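Local coordinates for protein N-acyl-D-glutamate deacylase (Bordetella bronchiseptica, PDB 3GIP) that hydrolyses the amide bond of N-acyl-D-glutamate, releasing D-glutamate and the free acid, probably with the help of a bound zinc ion, as a member of the amidohydrolase superfamily, at residues Trp325-Asp328 against Lys329-Ala333. Sequence-based numbering, arbitrary orientation.
Sequences WGCD and KTTAA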
ATOM      1  N   TRP A 325     -15.343  -9.530  31.357  1.00 17.41           N
ATOM      2  CA  TRP A 325     -16.013 -10.810  31.154  1.00 17.09           C
ATOM      3  C   TRP A 325     -15.617 -11.857  32.185  1.00 18.37           C
ATOM      4  O   TRP A 325     -16.257 -12.903  32.293  1.00 19.03           O
ATOM      5  CB  TRP A 325     -15.716 -11.347  29.753  1.00 16.03           C
ATOM      6  CG  TRP A 325     -16.276 -10.504  28.645  1.00 14.20           C
ATOM      7  CD1 TRP A 325     -17.170  -9.479  28.765  1.00 13.13           C
ATOM      8  CD2 TRP A 325     -16.009 -10.644  27.246  1.00 12.72           C
ATOM      9  NE1 TRP A 325     -17.478  -8.971  27.525  1.00 12.22           N
ATOM     10  CE2 TRP A 325     -16.778  -9.669  26.574  1.00 14.24           C
ATOM     11  CE3 TRP A 325     -15.193 -11.501  26.494  1.00 12.16           C
ATOM     12  CZ2 TRP A 325     -16.759  -9.528  25.182  1.00 11.82           C
ATOM     13  CZ3 TRP A 325     -15.172 -11.361  25.107  1.00 13.11           C
ATOM     14  CH2 TRP A 325     -15.951 -10.381  24.468  1.00 13.22           C
ATOM     15  N   GLY A 326     -14.554 -11.581  32.930  1.00 17.37           N
ATOM     16  CA  GLY A 326     -14.100 -12.523  33.939  1.00 18.33           C
ATOM     17  C   GLY A 326     -13.387 -13.741  33.379  1.00 19.65           C
ATOM     18  O   GLY A 326     -13.459 -14.827  33.956  1.00 20.67           O
ATOM     19  N   CYS A 327     -12.701 -13.568  32.251  1.00 18.08           N
ATOM     20  CA  CYS A 327     -11.956 -14.657  31.619  1.00 18.01           C
ATOM     21  C   CYS A 327     -10.563 -14.149  31.258  1.00 17.67           C
ATOM     22  O   CYS A 327     -10.284 -12.954  31.400  1.00 17.62           O
ATOM     23  CB  CYS A 327     -12.674 -15.140  30.354  1.00 18.28           C
ATOM     24  SG  CYS A 327     -12.797 -13.904  29.032  1.00 19.13           S
ATOM     25  N   ASP A 328      -9.680 -15.039  30.810  1.00 17.70           N
ATOM     26  CA  ASP A 328      -8.337 -14.601  30.438  1.00 17.52           C
ATOM     27  C   ASP A 328      -8.369 -13.954  29.056  1.00 16.89           C
ATOM     28  O   ASP A 328      -9.358 -14.067  28.334  1.00 16.34           O
ATOM     29  CB  ASP A 328      -7.334 -15.767  30.478  1.00 20.55           C
ATOM     30  CG  ASP A 328      -7.738 -16.930  29.597  1.00 23.84           C
ATOM     31  OD1 ASP A 328      -8.005 -16.717  28.400  1.00 23.88           O
ATOM     32  OD2 ASP A 328      -7.771 -18.072  30.105  1.00 30.85           O
ATOM     33  N   LYS A 329      -7.295 -13.261  28.695  1.00 15.92           N
ATOM     34  CA  LYS A 329      -7.241 -12.574  27.413  1.00 15.77           C
ATOM     35  C   LYS A 329      -7.319 -13.468  26.184  1.00 15.22           C
ATOM     36  O   LYS A 329      -7.921 -13.086  25.182  1.00 16.36           O
ATOM     37  CB  LYS A 329      -5.986 -11.701  27.340  1.00 15.97           C
ATOM     38  CG  LYS A 329      -6.069 -10.459  28.219  1.00 18.22           C
ATOM     39  CD  LYS A 329      -4.837  -9.580  28.073  1.00 18.15           C
ATOM     40  CE  LYS A 329      -3.613 -10.216  28.708  1.00 19.07           C
ATOM     41  NZ  LYS A 329      -2.392  -9.393  28.467  1.00 18.63           N
ATOM     42  N   THR A 330      -6.712 -14.649  26.245  1.00 16.18           N
ATOM     43  CA  THR A 330      -6.745 -15.551  25.104  1.00 15.58           C
ATOM     44  C   THR A 330      -8.182 -15.992  24.847  1.00 15.93           C
ATOM     45  O   THR A 330      -8.625 -16.059  23.699  1.00 17.85           O
ATOM     46  CB  THR A 330      -5.861 -16.788  25.343  1.00 16.57           C
ATOM     47  OG1 THR A 330      -4.527 -16.365  25.650  1.00 18.50           O
ATOM     48  CG2 THR A 330      -5.828 -17.657  24.096  1.00 17.66           C
ATOM     49  N   THR A 331      -8.907 -16.284  25.922  1.00 16.90           N
ATOM     50  CA  THR A 331     -10.299 -16.699  25.817  1.00 16.74           C
ATOM     51  C   THR A 331     -11.137 -15.557  25.255  1.00 16.59           C
ATOM     52  O   THR A 331     -11.985 -15.767  24.392  1.00 17.95           O
ATOM     53  CB  THR A 331     -10.854 -17.107  27.195  1.00 18.07           C
ATOM     54  OG1 THR A 331     -10.159 -18.275  27.650  1.00 19.45           O
ATOM     55  CG2 THR A 331     -12.347 -17.406  27.116  1.00 18.06           C
ATOM     56  N   ALA A 332     -10.897 -14.346  25.746  1.00 17.40           N
ATOM     57  CA  ALA A 332     -11.639 -13.189  25.267  1.00 15.85           C
ATOM     58  C   ALA A 332     -11.374 -12.986  23.778  1.00 15.41           C
ATOM     59  O   ALA A 332     -12.293 -12.703  23.012  1.00 15.96           O
ATOM     60  CB  ALA A 332     -11.235 -11.939  26.048  1.00 14.44           C
ATOM     61  N   ALA A 333     -10.116 -13.133  23.370  1.00 14.62           N
ATOM     62  CA  ALA A 333      -9.753 -12.960  21.965  1.00 14.99           C
ATOM     63  C   ALA A 333     -10.504 -13.963  21.095  1.00 15.03           C
ATOM     64  O   ALA A 333     -10.959 -13.633  20.001  1.00 15.90           O
ATOM     65  CB  ALA A 333      -8.242 -13.132  21.784  1.00 15.66           C
TER
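An N-cap opens helix 329-336, where the carboxylate of Asp328 reaches forward to Thr331 in the first turn. The backbone N of Thr331 donates to Asp328 OD1 at 2.7 Å, almost in line with the C-O bond, while Thr331 OG1 donates a second hydrogen bond to Asp328 OD1, 2.8 Å, from above the carboxylate plane. Two donors on one oxygen should help fix the carboxylate's rotation. Asp328 CG sits between its own backbone N and carbonyl carbon (chi1 57°), which swings OD1 over the start of the helix. Aspartate suits this place: its short side chain can reach an N-H of the first turn, and its negative charge probably interacts favourably with the helix dipole. Threonine suits the third helical position because its hydroxyl grips the cap while CG2 packs on Cys327 CB at 4.0 Å. The first helical backbone bond runs from Ala332 N to Asp328 O, 3.0 Å.

Just before the cap, helix 318-325 ends in a Schellman motif whose C-prime residue is Gly326, a type that readily adopts the positive phi needed there. Cys327 and Asp328 then lead straight into helix 329-336, at the surface. Cys327 turns SG toward this helix, 3.9 Å from Ala332 CB. The small methyl of Ala332 probably helps the Trp325 ring to lie close: CE3 is 4.0 Å from Ala332 CB, and Ala332 O lies at the ring edge, near its plane. The indole also meets the ring of His310, and Lys329 NZ donates to Ala296 O.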